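Local coordinates for protein maleylpyruvate isomerase (Ralstonia sp., PDB 2V6K) that catalyses the glutathione-dependent isomerization of maleylpyruvate to fumarylpyruvate in bacterial naphthalene degradation, working as a homodimeric zeta-class glutathione transferase, at residues S11-L23 and T161-V173. Sequence-based numbering, arbitrary orientation.
Sequences SGTSHRLRIALNL and TPTLADCYLVPQV. With TGG (gamma-glutamyl-S-(1,2-dicarboxyethyl)cysteinylglycine), chain C.
P171 wedges against H15 where helix 12-24 of the thioredoxin-like N-terminal domain of this glutathione transferase packs on helix 164-178 of the all-helical C-terminal domain. The axes of segments 12-23 and 164-173 approach to 8.2 Å and run roughly antiparallel, 141° between their N-to-C directions, and two knobs from the C-terminal helix fit into holes on the other. P171 enters among G12, H15, R16 and I19; its CG lies over one face of the H15 imidazole, 3.7 Å from the ring centroid, a CH-pi contact. H15 presents that face with CG anti to the backbone N, while V170 CG1 approaches the ring obliquely. The I19 side chain meets P171 tip to tip, CD1 against CD. One turn along, C167 fills the second hole, its SG resting 3.7 Å from I19 CG2 and also touching A20 CB and L23 CD1. Beyond it, L23 CD1 reaches P162 CB, just before the capping box of T163 and D166.

R16 crosses to Y168 and lays its aliphatic CD almost exactly above the ring centre, 3.7 Å away. A bend at chi3 (-66°) then turns the guanidinium nearly parallel to the ring, with 11° between the planes, while T13 CG2 backs its opposite face. R16 itself lines the ligand pocket, and its NH1 is hydrogen-bonded to S67 OG, which also bonds TGG. At the N-terminal end of helix 12-24, G12 N donates to OE2, a carboxylate oxygen of the dicarboxyethyl group of the analogue, at 2.9 Å. Water 1, at the guanidinium edge and in its plane, bridges the two helices, accepting from R16 NE at 2.9 Å and donating to Y168 O at 2.8 Å.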
# COMPACT_ATOMS: atom_id res chain seq x y z
N SER A 11 -1.33 -15.72 7.38
CA SER A 11 -1.52 -14.68 6.39
C SER A 11 -1.26 -13.34 7.05
O SER A 11 -1.93 -12.99 8.02
CB SER A 11 -2.94 -14.72 5.85
OG SER A 11 -3.29 -13.48 5.26
N GLY A 12 -0.28 -12.61 6.54
CA GLY A 12 0.12 -11.33 7.12
C GLY A 12 -0.99 -10.29 7.12
O GLY A 12 -1.19 -9.61 8.12
N THR A 13 -1.69 -10.16 6.00
CA THR A 13 -2.77 -9.18 5.91
C THR A 13 -3.97 -9.61 6.75
O THR A 13 -4.68 -8.76 7.28
CB THR A 13 -3.23 -8.95 4.47
OG1 THR A 13 -3.51 -10.22 3.87
CG2 THR A 13 -2.15 -8.24 3.67
N SER A 14 -4.20 -10.91 6.88
CA SER A 14 -5.25 -11.40 7.77
C SER A 14 -4.91 -11.08 9.22
O SER A 14 -5.74 -10.58 9.96
CB SER A 14 -5.42 -12.91 7.63
OG SER A 14 -5.88 -13.26 6.33
N HIS A 15 -3.68 -11.39 9.60
CA HIS A 15 -3.13 -11.12 10.93
C HIS A 15 -3.25 -9.63 11.26
O HIS A 15 -3.73 -9.27 12.35
CB HIS A 15 -1.68 -11.62 10.91
CG HIS A 15 -0.96 -11.55 12.22
ND1 HIS A 15 0.37 -11.93 12.33
CD2 HIS A 15 -1.34 -11.16 13.46
CE1 HIS A 15 0.77 -11.76 13.57
NE2 HIS A 15 -0.25 -11.30 14.28
N ARG A 16 -2.85 -8.78 10.31
CA ARG A 16 -2.95 -7.33 10.42
C ARG A 16 -4.37 -6.88 10.79
O ARG A 16 -4.57 -6.10 11.74
CB ARG A 16 -2.51 -6.73 9.09
CG ARG A 16 -2.45 -5.21 8.98
CD ARG A 16 -2.40 -4.80 7.52
NE ARG A 16 -1.15 -5.23 6.90
CZ ARG A 16 -0.89 -5.13 5.60
NH1 ARG A 16 -1.81 -4.65 4.76
NH2 ARG A 16 0.28 -5.53 5.12
N LEU A 17 -5.35 -7.38 10.05
CA LEU A 17 -6.73 -7.00 10.29
C LEU A 17 -7.27 -7.61 11.59
O LEU A 17 -8.03 -6.95 12.32
CB LEU A 17 -7.60 -7.37 9.09
CG LEU A 17 -9.10 -7.07 9.20
CD1 LEU A 17 -9.37 -5.62 9.62
CD2 LEU A 17 -9.78 -7.36 7.89
N ARG A 18 -6.87 -8.84 11.90
CA ARG A 18 -7.30 -9.46 13.16
C ARG A 18 -6.84 -8.64 14.35
O ARG A 18 -7.59 -8.48 15.32
CB ARG A 18 -6.81 -10.90 13.29
CG ARG A 18 -7.50 -11.88 12.35
CD ARG A 18 -7.13 -13.34 12.65
NE ARG A 18 -5.70 -13.62 12.67
CZ ARG A 18 -5.03 -14.28 11.71
NH1 ARG A 18 -5.65 -14.72 10.61
NH2 ARG A 18 -3.74 -14.50 11.86
N ILE A 19 -5.62 -8.10 14.30
CA ILE A 19 -5.13 -7.27 15.40
C ILE A 19 -6.03 -6.05 15.58
O ILE A 19 -6.44 -5.74 16.69
CB ILE A 19 -3.66 -6.81 15.21
CG1 ILE A 19 -2.71 -8.01 15.17
CG2 ILE A 19 -3.26 -5.86 16.33
CD1 ILE A 19 -1.32 -7.67 14.59
N ALA A 20 -6.34 -5.37 14.48
CA ALA A 20 -7.17 -4.17 14.53
C ALA A 20 -8.57 -4.48 15.08
O ALA A 20 -9.08 -3.76 15.95
CB ALA A 20 -7.26 -3.51 13.16
N LEU A 21 -9.18 -5.55 14.59
CA LEU A 21 -10.50 -5.97 15.08
C LEU A 21 -10.45 -6.27 16.58
O LEU A 21 -11.35 -5.84 17.31
CB LEU A 21 -11.01 -7.20 14.32
CG LEU A 21 -11.46 -6.95 12.88
CD1 LEU A 21 -11.47 -8.24 12.11
CD2 LEU A 21 -12.84 -6.31 12.86
N ASN A 22 -9.42 -6.98 17.02
CA ASN A 22 -9.29 -7.32 18.44
C ASN A 22 -9.06 -6.10 19.31
O ASN A 22 -9.63 -6.00 20.41
CB ASN A 22 -8.18 -8.35 18.67
CG ASN A 22 -8.48 -9.69 18.05
OD1 ASN A 22 -9.57 -9.93 17.53
ND2 ASN A 22 -7.49 -10.58 18.08
N LEU A 23 -8.26 -5.16 18.84
CA LEU A 23 -8.02 -3.93 19.60
C LEU A 23 -9.32 -3.16 19.79
O LEU A 23 -9.54 -2.56 20.84
CB LEU A 23 -6.96 -3.06 18.94
CG LEU A 23 -5.51 -3.53 19.10
CD1 LEU A 23 -4.60 -2.80 18.14
CD2 LEU A 23 -5.03 -3.34 20.54
N THR A 161 0.65 4.08 23.04
CA THR A 161 -0.49 3.19 22.83
C THR A 161 -0.33 2.50 21.48
O THR A 161 0.32 3.05 20.57
CB THR A 161 -1.83 3.94 22.86
OG1 THR A 161 -1.86 4.90 21.80
CG2 THR A 161 -2.05 4.65 24.20
N PRO A 162 -0.88 1.29 21.33
CA PRO A 162 -0.84 0.67 20.00
C PRO A 162 -1.59 1.51 18.98
O PRO A 162 -2.61 2.13 19.30
CB PRO A 162 -1.56 -0.66 20.22
CG PRO A 162 -1.44 -0.93 21.68
CD PRO A 162 -1.52 0.41 22.33
N THR A 163 -1.06 1.55 17.76
CA THR A 163 -1.70 2.26 16.65
C THR A 163 -1.78 1.33 15.46
O THR A 163 -1.28 0.19 15.50
CB THR A 163 -0.91 3.53 16.23
OG1 THR A 163 0.39 3.15 15.78
CG2 THR A 163 -0.81 4.53 17.38
N LEU A 164 -2.40 1.79 14.37
CA LEU A 164 -2.46 0.90 13.22
C LEU A 164 -1.08 0.55 12.66
O LEU A 164 -0.93 -0.50 12.04
CB LEU A 164 -3.44 1.37 12.14
CG LEU A 164 -3.34 2.71 11.42
CD1 LEU A 164 -2.21 2.71 10.39
CD2 LEU A 164 -4.68 2.99 10.75
N ALA A 165 -0.06 1.37 12.91
CA ALA A 165 1.29 1.00 12.47
C ALA A 165 1.72 -0.33 13.09
O ALA A 165 2.31 -1.18 12.41
CB ALA A 165 2.30 2.10 12.79
N ASP A 166 1.40 -0.54 14.36
CA ASP A 166 1.74 -1.80 15.02
C ASP A 166 0.98 -2.98 14.43
O ASP A 166 1.49 -4.10 14.40
CB ASP A 166 1.46 -1.72 16.52
CG ASP A 166 2.19 -0.57 17.18
OD1 ASP A 166 3.43 -0.48 17.04
OD2 ASP A 166 1.51 0.24 17.84
N CYS A 167 -0.25 -2.72 13.97
CA CYS A 167 -1.04 -3.75 13.31
C CYS A 167 -0.36 -4.25 12.05
O CYS A 167 -0.47 -5.43 11.72
CB CYS A 167 -2.44 -3.25 12.95
SG CYS A 167 -3.45 -2.77 14.35
N TYR A 168 0.35 -3.36 11.36
CA TYR A 168 1.11 -3.74 10.17
C TYR A 168 2.47 -4.34 10.54
O TYR A 168 2.92 -5.30 9.90
CB TYR A 168 1.36 -2.54 9.27
CG TYR A 168 0.19 -2.02 8.46
CD1 TYR A 168 0.23 -2.05 7.07
CD2 TYR A 168 -0.91 -1.41 9.08
CE1 TYR A 168 -0.81 -1.53 6.31
CE2 TYR A 168 -1.96 -0.88 8.32
CZ TYR A 168 -1.89 -0.94 6.94
OH TYR A 168 -2.89 -0.39 6.17
N LEU A 169 3.14 -3.77 11.53
CA LEU A 169 4.50 -4.20 11.85
C LEU A 169 4.58 -5.63 12.38
O LEU A 169 5.43 -6.41 11.94
CB LEU A 169 5.16 -3.24 12.85
CG LEU A 169 6.60 -3.60 13.24
CD1 LEU A 169 7.54 -3.41 12.04
CD2 LEU A 169 7.05 -2.77 14.43
N VAL A 170 3.70 -5.97 13.31
CA VAL A 170 3.78 -7.26 13.98
C VAL A 170 3.70 -8.45 12.99
O VAL A 170 4.55 -9.33 13.04
CB VAL A 170 2.80 -7.35 15.17
CG1 VAL A 170 2.62 -8.78 15.65
CG2 VAL A 170 3.31 -6.48 16.31
N PRO A 171 2.70 -8.47 12.10
CA PRO A 171 2.69 -9.56 11.11
C PRO A 171 3.91 -9.56 10.20
O PRO A 171 4.37 -10.62 9.78
CB PRO A 171 1.42 -9.28 10.30
CG PRO A 171 0.55 -8.49 11.23
CD PRO A 171 1.53 -7.60 11.95
N GLN A 172 4.46 -8.39 9.91
CA GLN A 172 5.65 -8.31 9.06
C GLN A 172 6.88 -8.91 9.75
O GLN A 172 7.73 -9.53 9.08
CB GLN A 172 5.90 -6.87 8.61
CG GLN A 172 6.95 -6.77 7.51
CD GLN A 172 6.56 -7.56 6.28
OE1 GLN A 172 5.66 -7.17 5.54
NE2 GLN A 172 7.24 -8.69 6.06
N VAL A 173 6.98 -8.73 11.07
CA VAL A 173 8.07 -9.33 11.83
C VAL A 173 7.92 -10.85 11.83
O VAL A 173 8.90 -11.58 11.71
CB VAL A 173 8.14 -8.77 13.26
CG1 VAL A 173 9.23 -9.48 14.05
CG2 VAL A 173 8.41 -7.28 13.23
OC1 TGG C . -3.94 -5.56 2.33
CO1 TGG C . -4.70 -6.10 1.49
OT1 TGG C . -5.82 -6.56 1.78
CA1 TGG C . -4.22 -6.17 0.07
NN1 TGG C . -3.47 -4.97 -0.27
CB1 TGG C . -3.31 -7.37 -0.14
CG1 TGG C . -4.06 -8.68 0.07
CD1 TGG C . -3.31 -9.92 -0.39
OE1 TGG C . -1.95 -9.73 -0.71
NN2 TGG C . -3.49 -10.99 0.54
CA2 TGG C . -2.65 -12.15 0.58
CO2 TGG C . -3.24 -13.05 -0.50
OC2 TGG C . -4.52 -13.54 -0.19
NN3 TGG C . -2.34 -14.03 -1.04
CA3 TGG C . -2.86 -15.08 -1.89
CO3 TGG C . -1.97 -15.22 -3.10
OC3 TGG C . -0.98 -14.47 -3.22
OT3 TGG C . -2.29 -16.10 -3.93
CB2 TGG C . -2.74 -12.60 2.02
SG2 TGG C . -2.08 -14.18 2.39
CD2 TGG C . -0.33 -14.15 2.24
CE2 TGG C . 0.28 -13.38 3.39
OE2 TGG C . 0.89 -13.98 4.30
OF2 TGG C . 0.15 -12.14 3.41
CF2 TGG C . 0.07 -15.63 2.23
CH2 TGG C . 1.53 -15.88 1.92
OI2 TGG C . 2.21 -14.96 1.42
OJ2 TGG C . 2.00 -17.01 2.19
O HOH W 1 1.32 -6.41 7.89